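Local coordinates for protein hemin degrading factor (Pseudomonas aeruginosa, PDB 4MF9) that binds heme as a heme-trafficking protein and has been identified as a heme-degrading enzyme, at residues A[112-124]-A[267-279]. Sequence-based numbering, arbitrary orientation.
Sequences SPDIDLRLFLGGW and GNAHCIQIHTGPV. With HEM (protoporphyrin IX containing Fe), chain C.
The carbonyl oxygen of His270 is gripped from opposite faces of its plane: Phe120 N reaches it at 2.9 Å and the indole NE1 of Trp124 at 3.0 Å. Trp124 gives this bond almost in its ring plane, with its NE1 edge also packed against His270 CB. A water bonded to His270 ND1, Phe120 O and Gly123 N ties the imidazole to the same end. From here strands 117-120 and 271-277 run antiparallel, Arg118 and Ile272 exchanging both backbone bonds. The last direct backbone bond between the segments runs from Ile274 N to Asp116 O; further along, waters link Pro113 and Asp114 to Ile274 and Thr276.

On the heme side, Ile274 CD1 lies 3.7 Å above the centre of the Arg118 guanidinium. Bent at chi2 (-60°), the arginine folds back so that NH1 binds both Leu117 O and, in a 2.8 Å salt bridge, Asp116 OD1; its NE comes within 3.0 Å of heme NC. The Phe120 ring meets Ile272 CD1 through CE2 and the heme vinyl carbon CBC through CZ. On the other face, Leu119 CD2 touches Cys271 SG, and Leu117 CD2 lies along Gln273, whose amide is bonded to Thr83, His90 and Ala81. This pairing joins strands of the two HemS/ChuX domains in one of the protein's two nine-stranded antiparallel sheets, whose Arg118 face lines the heme pocket across from the axial ligand His215.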
ATOM      1  N   SER A 112      10.589  -4.390 -10.690  1.00 17.17           N
ATOM      2  CA  SER A 112      10.554  -3.863 -12.046  1.00 21.06           C
ATOM      3  C   SER A 112      10.530  -2.337 -11.952  1.00 22.01           C
ATOM      4  O   SER A 112      10.298  -1.782 -10.875  1.00 21.56           O
ATOM      5  CB  SER A 112       9.298  -4.357 -12.771  1.00 18.80           C
ATOM      6  OG  SER A 112       8.218  -3.468 -12.548  1.00 18.71           O
ATOM      7  N   PRO A 113      10.765  -1.644 -13.076  1.00 21.92           N
ATOM      8  CA  PRO A 113      10.736  -0.180 -13.009  1.00 24.09           C
ATOM      9  C   PRO A 113       9.316   0.373 -12.872  1.00 21.57           C
ATOM     10  O   PRO A 113       9.152   1.578 -12.668  1.00 19.48           O
ATOM     11  CB  PRO A 113      11.334   0.245 -14.358  1.00 27.11           C
ATOM     12  CG  PRO A 113      12.025  -0.978 -14.894  1.00 23.08           C
ATOM     13  CD  PRO A 113      11.232  -2.126 -14.386  1.00 25.47           C
ATOM     14  N   ASP A 114       8.305  -0.487 -12.972  1.00 20.94           N
ATOM     15  CA  ASP A 114       6.925  -0.009 -12.887  1.00 18.55           C
ATOM     16  C   ASP A 114       6.163  -0.630 -11.724  1.00 20.00           C
ATOM     17  O   ASP A 114       5.950   0.031 -10.701  1.00 17.15           O
ATOM     18  CB  ASP A 114       6.197  -0.235 -14.214  1.00 20.60           C
ATOM     19  CG  ASP A 114       6.826   0.540 -15.350  1.00 20.66           C
ATOM     20  OD1 ASP A 114       6.489   1.728 -15.522  1.00 20.70           O
ATOM     21  OD2 ASP A 114       7.668  -0.040 -16.061  1.00 27.47           O
ATOM     22  N   ILE A 115       5.746  -1.889 -11.870  1.00 13.57           N
ATOM     23  CA  ILE A 115       5.181  -2.600 -10.731  1.00 12.78           C
ATOM     24  C   ILE A 115       6.317  -3.025  -9.793  1.00 12.58           C
ATOM     25  O   ILE A 115       7.245  -3.734 -10.200  1.00 13.42           O
ATOM     26  CB  ILE A 115       4.330  -3.831 -11.154  1.00 14.37           C
ATOM     27  CG1 ILE A 115       3.267  -3.435 -12.191  1.00 13.04           C
ATOM     28  CG2 ILE A 115       3.696  -4.478  -9.929  1.00 11.07           C
ATOM     29  CD1 ILE A 115       2.292  -2.393 -11.703  1.00 12.96           C
ATOM     30  N   ASP A 116       6.240  -2.599  -8.536  1.00 12.49           N
ATOM     31  CA  ASP A 116       7.336  -2.785  -7.579  1.00 13.94           C
ATOM     32  C   ASP A 116       6.646  -2.981  -6.240  1.00 11.85           C
ATOM     33  O   ASP A 116       6.074  -2.042  -5.687  1.00 13.52           O
ATOM     34  CB  ASP A 116       8.216  -1.525  -7.577  1.00 13.07           C
ATOM     35  CG  ASP A 116       9.534  -1.697  -6.828  1.00 17.47           C
ATOM     36  OD1 ASP A 116      10.011  -2.844  -6.647  1.00 15.62           O
ATOM     37  OD2 ASP A 116      10.114  -0.652  -6.442  1.00 19.02           O
ATOM     38  N   LEU A 117       6.660  -4.207  -5.740  1.00  7.83           N
ATOM     39  CA  LEU A 117       5.804  -4.574  -4.624  1.00  9.27           C
ATOM     40  C   LEU A 117       6.572  -5.405  -3.610  1.00 10.22           C
ATOM     41  O   LEU A 117       7.429  -6.215  -3.976  1.00 13.53           O
ATOM     42  CB  LEU A 117       4.602  -5.401  -5.133  1.00  9.58           C
ATOM     43  CG  LEU A 117       3.547  -4.730  -6.013  1.00 10.86           C
ATOM     44  CD1 LEU A 117       2.639  -5.770  -6.698  1.00 11.23           C
ATOM     45  CD2 LEU A 117       2.692  -3.807  -5.183  1.00  8.67           C
ATOM     46  N   ARG A 118       6.253  -5.220  -2.336  1.00  9.56           N
ATOM     47  CA  ARG A 118       6.738  -6.129  -1.305  1.00 11.19           C
ATOM     48  C   ARG A 118       5.506  -6.736  -0.669  1.00 11.49           C
ATOM     49  O   ARG A 118       4.673  -6.015  -0.098  1.00  9.24           O
ATOM     50  CB  ARG A 118       7.555  -5.392  -0.242  1.00 11.33           C
ATOM     51  CG  ARG A 118       8.655  -4.498  -0.796  1.00 15.66           C
ATOM     52  CD  ARG A 118       9.678  -5.268  -1.630  1.00 19.62           C
ATOM     53  NE  ARG A 118      10.680  -4.371  -2.217  1.00 23.23           N
ATOM     54  CZ  ARG A 118      10.716  -4.017  -3.502  1.00 23.61           C
ATOM     55  NH1 ARG A 118       9.816  -4.496  -4.363  1.00 18.82           N
ATOM     56  NH2 ARG A 118      11.662  -3.186  -3.938  1.00 22.24           N
ATOM     57  N   LEU A 119       5.390  -8.057  -0.765  1.00 13.33           N
ATOM     58  CA  LEU A 119       4.171  -8.754  -0.361  1.00 13.81           C
ATOM     59  C   LEU A 119       4.417  -9.597   0.878  1.00 13.84           C
ATOM     60  O   LEU A 119       5.314 -10.446   0.895  1.00 18.00           O
ATOM     61  CB  LEU A 119       3.659  -9.637  -1.515  1.00 12.07           C
ATOM     62  CG  LEU A 119       3.646  -8.955  -2.891  1.00 14.48           C
ATOM     63  CD1 LEU A 119       3.316  -9.944  -4.020  1.00 13.60           C
ATOM     64  CD2 LEU A 119       2.677  -7.775  -2.910  1.00  9.67           C
ATOM     65  N   PHE A 120       3.634  -9.346   1.921  1.00 13.64           N
ATOM     66  CA  PHE A 120       3.745 -10.102   3.170  1.00 16.88           C
ATOM     67  C   PHE A 120       2.550 -11.038   3.284  1.00 15.94           C
ATOM     68  O   PHE A 120       1.505 -10.688   3.845  1.00 13.57           O
ATOM     69  CB  PHE A 120       3.847  -9.142   4.353  1.00 14.29           C
ATOM     70  CG  PHE A 120       4.913  -8.120   4.173  1.00 16.22           C
ATOM     71  CD1 PHE A 120       6.242  -8.441   4.403  1.00 19.09           C
ATOM     72  CD2 PHE A 120       4.596  -6.845   3.731  1.00 16.79           C
ATOM     73  CE1 PHE A 120       7.229  -7.504   4.215  1.00 23.13           C
ATOM     74  CE2 PHE A 120       5.576  -5.909   3.538  1.00 13.69           C
ATOM     75  CZ  PHE A 120       6.890  -6.231   3.780  1.00 19.95           C
ATOM     76  N   LEU A 121       2.743 -12.232   2.732  1.00 14.93           N
ATOM     77  CA  LEU A 121       1.662 -13.142   2.353  1.00 14.56           C
ATOM     78  C   LEU A 121       0.967 -13.831   3.514  1.00 16.13           C
ATOM     79  O   LEU A 121      -0.099 -14.431   3.343  1.00 14.54           O
ATOM     80  CB  LEU A 121       2.209 -14.204   1.402  1.00 13.17           C
ATOM     81  CG  LEU A 121       2.843 -13.649   0.133  1.00 15.38           C
ATOM     82  CD1 LEU A 121       3.368 -14.785  -0.727  1.00 16.88           C
ATOM     83  CD2 LEU A 121       1.831 -12.803  -0.645  1.00 14.11           C
ATOM     84  N   GLY A 122       1.555 -13.744   4.685  1.00 15.12           N
ATOM     85  CA  GLY A 122       1.057 -14.418   5.836  1.00 16.95           C
ATOM     86  C   GLY A 122      -0.311 -14.050   6.273  1.00 17.26           C
ATOM     87  O   GLY A 122      -1.017 -14.861   6.748  1.00 14.00           O
ATOM     88  N   GLY A 123      -0.654 -12.784   6.158  1.00 14.72           N
ATOM     89  CA  GLY A 123      -1.991 -12.323   6.500  1.00 17.21           C
ATOM     90  C   GLY A 123      -2.972 -12.345   5.327  1.00 17.12           C
ATOM     91  O   GLY A 123      -4.150 -12.001   5.471  1.00 17.49           O
ATOM     92  N   TRP A 124      -2.497 -12.740   4.152  1.00 15.00           N
ATOM     93  CA  TRP A 124      -3.380 -12.802   2.989  1.00 12.43           C
ATOM     94  C   TRP A 124      -4.354 -13.964   3.165  1.00 17.65           C
ATOM     95  O   TRP A 124      -3.934 -15.098   3.368  1.00 16.83           O
ATOM     96  CB  TRP A 124      -2.572 -13.006   1.713  1.00 12.55           C
ATOM     97  CG  TRP A 124      -1.754 -11.818   1.305  1.00 13.65           C
ATOM     98  CD1 TRP A 124      -1.172 -10.892   2.131  1.00 12.58           C
ATOM     99  CD2 TRP A 124      -1.439 -11.418  -0.037  1.00 11.80           C
ATOM    100  NE1 TRP A 124      -0.501  -9.948   1.379  1.00 10.65           N
ATOM    101  CE2 TRP A 124      -0.654 -10.246   0.048  1.00 10.32           C
ATOM    102  CE3 TRP A 124      -1.732 -11.947  -1.300  1.00  9.96           C
ATOM    103  CZ2 TRP A 124      -0.162  -9.595  -1.079  1.00  8.22           C
ATOM    104  CZ3 TRP A 124      -1.245 -11.291  -2.424  1.00 10.66           C
ATOM    105  CH2 TRP A 124      -0.465 -10.127  -2.302  1.00  9.35           C
ATOM    106  N   GLY A 267       1.583   1.555   1.634  1.00  8.64           N
ATOM    107  CA  GLY A 267       1.152   0.223   1.973  1.00 11.21           C
ATOM    108  C   GLY A 267       0.256   0.104   3.181  1.00 12.85           C
ATOM    109  O   GLY A 267      -0.218   1.093   3.745  1.00 12.97           O
ATOM    110  N   ASN A 268       0.032  -1.147   3.556  1.00 11.90           N
ATOM    111  CA  ASN A 268      -0.738  -1.515   4.723  1.00 13.34           C
ATOM    112  C   ASN A 268       0.058  -2.634   5.390  1.00 12.25           C
ATOM    113  O   ASN A 268       1.197  -2.883   5.004  1.00 10.74           O
ATOM    114  CB  ASN A 268      -2.141  -1.973   4.303  1.00  8.10           C
ATOM    115  CG  ASN A 268      -2.111  -3.040   3.215  1.00 10.53           C
ATOM    116  OD1 ASN A 268      -1.572  -4.131   3.421  1.00 10.72           O
ATOM    117  ND2 ASN A 268      -2.701  -2.739   2.062  1.00  7.96           N
ATOM    118  N   ALA A 269      -0.526  -3.327   6.358  1.00 14.87           N
ATOM    119  CA  ALA A 269       0.211  -4.367   7.075  1.00 13.93           C
ATOM    120  C   ALA A 269       0.691  -5.520   6.178  1.00 16.97           C
ATOM    121  O   ALA A 269       1.620  -6.250   6.544  1.00 17.64           O
ATOM    122  CB  ALA A 269      -0.639  -4.908   8.211  1.00 19.42           C
ATOM    123  N   HIS A 270       0.081  -5.679   5.008  1.00 11.04           N
ATOM    124  CA  HIS A 270       0.309  -6.883   4.208  1.00 11.92           C
ATOM    125  C   HIS A 270       0.937  -6.662   2.834  1.00 11.52           C
ATOM    126  O   HIS A 270       1.287  -7.621   2.139  1.00 13.24           O
ATOM    127  CB  HIS A 270      -1.018  -7.634   4.037  1.00 11.85           C
ATOM    128  CG  HIS A 270      -1.777  -7.795   5.313  1.00 10.75           C
ATOM    129  ND1 HIS A 270      -1.423  -8.715   6.272  1.00 14.55           N
ATOM    130  CD2 HIS A 270      -2.852  -7.132   5.800  1.00 11.50           C
ATOM    131  CE1 HIS A 270      -2.257  -8.621   7.297  1.00 15.51           C
ATOM    132  NE2 HIS A 270      -3.131  -7.666   7.034  1.00 14.91           N
ATOM    133  N   CYS A 271       1.054  -5.409   2.420  1.00  9.04           N
ATOM    134  CA  CYS A 271       1.499  -5.123   1.071  1.00  7.18           C
ATOM    135  C   CYS A 271       2.062  -3.725   1.017  1.00  8.50           C
ATOM    136  O   CYS A 271       1.487  -2.791   1.580  1.00  7.73           O
ATOM    137  CB  CYS A 271       0.328  -5.275   0.084  1.00  6.76           C
ATOM    138  SG  CYS A 271       0.770  -5.124  -1.662  1.00  9.59           S
ATOM    139  N   ILE A 272       3.207  -3.581   0.362  1.00  9.96           N
ATOM    140  CA  ILE A 272       3.764  -2.258   0.109  1.00  8.83           C
ATOM    141  C   ILE A 272       3.987  -2.110  -1.386  1.00  9.65           C
ATOM    142  O   ILE A 272       4.546  -3.003  -2.024  1.00 10.98           O
ATOM    143  CB  ILE A 272       5.078  -2.025   0.881  1.00  9.73           C
ATOM    144  CG1 ILE A 272       4.828  -2.134   2.390  1.00  9.89           C
ATOM    145  CG2 ILE A 272       5.680  -0.681   0.486  1.00  8.02           C
ATOM    146  CD1 ILE A 272       6.096  -2.324   3.234  1.00 15.69           C
ATOM    147  N   GLN A 273       3.532  -0.984  -1.931  1.00  7.19           N
ATOM    148  CA  GLN A 273       3.642  -0.687  -3.354  1.00  9.69           C
ATOM    149  C   GLN A 273       4.478   0.585  -3.533  1.00  8.87           C
ATOM    150  O   GLN A 273       4.331   1.545  -2.783  1.00  6.20           O
ATOM    151  CB  GLN A 273       2.246  -0.488  -3.952  1.00  8.50           C
ATOM    152  CG  GLN A 273       2.214  -0.225  -5.447  1.00  9.41           C
ATOM    153  CD  GLN A 273       0.815  -0.444  -6.050  1.00  9.74           C
ATOM    154  OE1 GLN A 273       0.171  -1.475  -5.818  1.00 10.96           O
ATOM    155  NE2 GLN A 273       0.350   0.527  -6.819  1.00 10.94           N
ATOM    156  N   ILE A 274       5.347   0.581  -4.539  1.00 10.60           N
ATOM    157  CA  ILE A 274       6.361   1.621  -4.685  1.00  9.95           C
ATOM    158  C   ILE A 274       6.317   2.192  -6.098  1.00 12.01           C
ATOM    159  O   ILE A 274       6.160   1.451  -7.072  1.00 13.72           O
ATOM    160  CB  ILE A 274       7.781   1.035  -4.425  1.00 10.42           C
ATOM    161  CG1 ILE A 274       7.819   0.271  -3.104  1.00 11.44           C
ATOM    162  CG2 ILE A 274       8.831   2.130  -4.397  1.00 12.58           C
ATOM    163  CD1 ILE A 274       8.950  -0.763  -3.010  1.00 10.03           C
ATOM    164  N   HIS A 275       6.423   3.512  -6.202  1.00 12.10           N
ATOM    165  CA  HIS A 275       6.631   4.167  -7.484  1.00 14.23           C
ATOM    166  C   HIS A 275       8.028   4.756  -7.488  1.00 17.27           C
ATOM    167  O   HIS A 275       8.401   5.437  -6.541  1.00 16.14           O
ATOM    168  CB  HIS A 275       5.642   5.300  -7.680  1.00 13.30           C
ATOM    169  CG  HIS A 275       6.052   6.280  -8.741  1.00 18.78           C
ATOM    170  ND1 HIS A 275       5.966   5.996 -10.088  1.00 17.94           N
ATOM    171  CD2 HIS A 275       6.562   7.532  -8.652  1.00 16.83           C
ATOM    172  CE1 HIS A 275       6.390   7.038 -10.783  1.00 18.77           C
ATOM    173  NE2 HIS A 275       6.768   7.981  -9.936  1.00 16.49           N
ATOM    174  N   THR A 276       8.794   4.489  -8.543  1.00 17.39           N
ATOM    175  CA  THR A 276      10.094   5.125  -8.727  1.00 17.54           C
ATOM    176  C   THR A 276      10.048   5.986  -9.981  1.00 19.12           C
ATOM    177  O   THR A 276       9.628   5.527 -11.040  1.00 21.55           O
ATOM    178  CB  THR A 276      11.221   4.090  -8.855  1.00 17.92           C
ATOM    179  OG1 THR A 276      11.255   3.267  -7.681  1.00 13.30           O
ATOM    180  CG2 THR A 276      12.563   4.778  -9.018  1.00 19.86           C
ATOM    181  N   GLY A 277      10.455   7.242  -9.856  1.00 18.96           N
ATOM    182  CA  GLY A 277      10.487   8.136 -10.996  1.00 20.94           C
ATOM    183  C   GLY A 277       9.945   9.500 -10.651  1.00 18.26           C
ATOM    184  O   GLY A 277       9.580   9.766  -9.506  1.00 18.97           O
ATOM    185  N   PRO A 278       9.895  10.400 -11.607  1.00 24.81           N
ATOM    186  CA  PRO A 278       9.341  11.742 -11.371  1.00 20.96           C
ATOM    187  C   PRO A 278       7.841  11.756 -11.240  1.00 18.88           C
ATOM    188  O   PRO A 278       7.219  10.830 -11.604  1.00 23.84           O
ATOM    189  CB  PRO A 278       9.749  12.489 -12.620  1.00 25.06           C
ATOM    190  CG  PRO A 278       9.753  11.444 -13.637  1.00 28.12           C
ATOM    191  CD  PRO A 278      10.357  10.254 -12.981  1.00 23.86           C
ATOM    192  N   VAL A 279       7.309  12.807 -10.700  1.00 14.16           N
ATOM    193  CA  VAL A 279       5.908  13.074 -10.756  1.00 18.54           C
ATOM    194  C   VAL A 279       5.753  14.346 -11.561  1.00 22.70           C
ATOM    195  O   VAL A 279       6.647  15.134 -11.581  1.00 24.38           O
ATOM    196  CB  VAL A 279       5.290  13.154  -9.387  1.00 16.51           C
ATOM    197  CG1 VAL A 279       5.414  11.785  -8.724  1.00 17.61           C
ATOM    198  CG2 VAL A 279       5.954  14.206  -8.551  1.00 15.64           C
TER
HETATM  199  CHA HEM C 400      13.380   0.759   1.094  1.00 28.73           C
HETATM  200  CHB HEM C 400      15.155  -1.079  -2.893  1.00 33.91           C
HETATM  201  CHC HEM C 400      13.834  -5.454  -1.399  1.00 26.79           C
HETATM  202  CHD HEM C 400      11.092  -3.375   1.930  1.00 28.76           C
HETATM  203  C1A HEM C 400      14.054   0.618  -0.085  1.00 31.87           C
HETATM  204  C2A HEM C 400      14.779   1.644  -0.754  1.00 27.98           C
HETATM  205  C3A HEM C 400      15.284   1.117  -1.844  1.00 29.10           C
HETATM  206  C4A HEM C 400      14.841  -0.205  -1.886  1.00 31.92           C
HETATM  207  CMA HEM C 400      16.110   1.849  -2.863  1.00 32.10           C
HETATM  208  CAA HEM C 400      15.000   3.052  -0.328  1.00 27.87           C
HETATM  209  CBA HEM C 400      16.459   3.575  -0.355  1.00 24.17           C
HETATM  210  CGA HEM C 400      17.180   2.929   0.772  1.00 30.83           C
HETATM  211  O1A HEM C 400      18.298   2.446   0.622  1.00 29.43           O
HETATM  212  O2A HEM C 400      16.616   2.895   1.833  1.00 33.39           O
HETATM  213  C1B HEM C 400      14.933  -2.443  -2.759  1.00 36.28           C
HETATM  214  C2B HEM C 400      15.424  -3.311  -3.745  1.00 34.96           C
HETATM  215  C3B HEM C 400      15.091  -4.554  -3.371  1.00 36.84           C
HETATM  216  C4B HEM C 400      14.352  -4.409  -2.097  1.00 31.96           C
HETATM  217  CMB HEM C 400      16.212  -2.912  -4.958  1.00 33.21           C
HETATM  218  CAB HEM C 400      15.466  -5.760  -4.168  1.00 33.97           C
HETATM  219  CBB HEM C 400      14.800  -6.872  -4.218  1.00 34.67           C
HETATM  220  C1C HEM C 400      12.990  -5.304  -0.363  1.00 26.74           C
HETATM  221  C2C HEM C 400      12.425  -6.337   0.356  1.00 29.46           C
HETATM  222  C3C HEM C 400      11.643  -5.767   1.313  1.00 31.94           C
HETATM  223  C4C HEM C 400      11.717  -4.352   1.179  1.00 29.13           C
HETATM  224  CMC HEM C 400      12.657  -7.801   0.136  1.00 30.96           C
HETATM  225  CAC HEM C 400      10.857  -6.490   2.284  1.00 32.03           C
HETATM  226  CBC HEM C 400      10.005  -5.797   2.980  1.00 32.67           C
HETATM  227  C1D HEM C 400      11.511  -2.040   2.003  1.00 32.53           C
HETATM  228  C2D HEM C 400      11.014  -1.045   3.001  1.00 30.74           C
HETATM  229  C3D HEM C 400      11.676   0.083   2.755  1.00 28.52           C
HETATM  230  C4D HEM C 400      12.554  -0.212   1.618  1.00 30.18           C
HETATM  231  CMD HEM C 400       9.988  -1.204   4.102  1.00 26.64           C
HETATM  232  CAD HEM C 400      11.518   1.385   3.495  1.00 28.99           C
HETATM  233  CBD HEM C 400      12.702   1.558   4.446  1.00 26.92           C
HETATM  234  CGD HEM C 400      12.632   2.579   5.541  1.00 29.60           C
HETATM  235  O1D HEM C 400      13.578   3.335   5.608  1.00 24.87           O
HETATM  236  O2D HEM C 400      11.728   2.655   6.359  1.00 25.82           O
HETATM  237  NA  HEM C 400      14.096  -0.516  -0.805  1.00 29.91           N
HETATM  238  NB  HEM C 400      14.305  -3.115  -1.783  1.00 33.17           N
HETATM  239  NC  HEM C 400      12.556  -4.155   0.155  1.00 30.13           N
HETATM  240  ND  HEM C 400      12.412  -1.477   1.212  1.00 30.08           N
HETATM  241 FE   HEM C 400      13.331  -2.276  -0.165  1.00 33.94          FE
HETATM  242  O   HOH W   1       7.782   2.073 -10.171  1.00 19.83           O
HETATM  243  O   HOH W   2      11.232   3.405 -12.378  1.00 26.05           O
HETATM  244  O   HOH W   3       4.617  -0.403  -8.087  1.00 13.74           O
HETATM  245  O   HOH W   4       9.490   1.368  -7.938  1.00 14.17           O
HETATM  246  O   HOH W   5       0.696 -10.308   6.425  1.00 16.66           O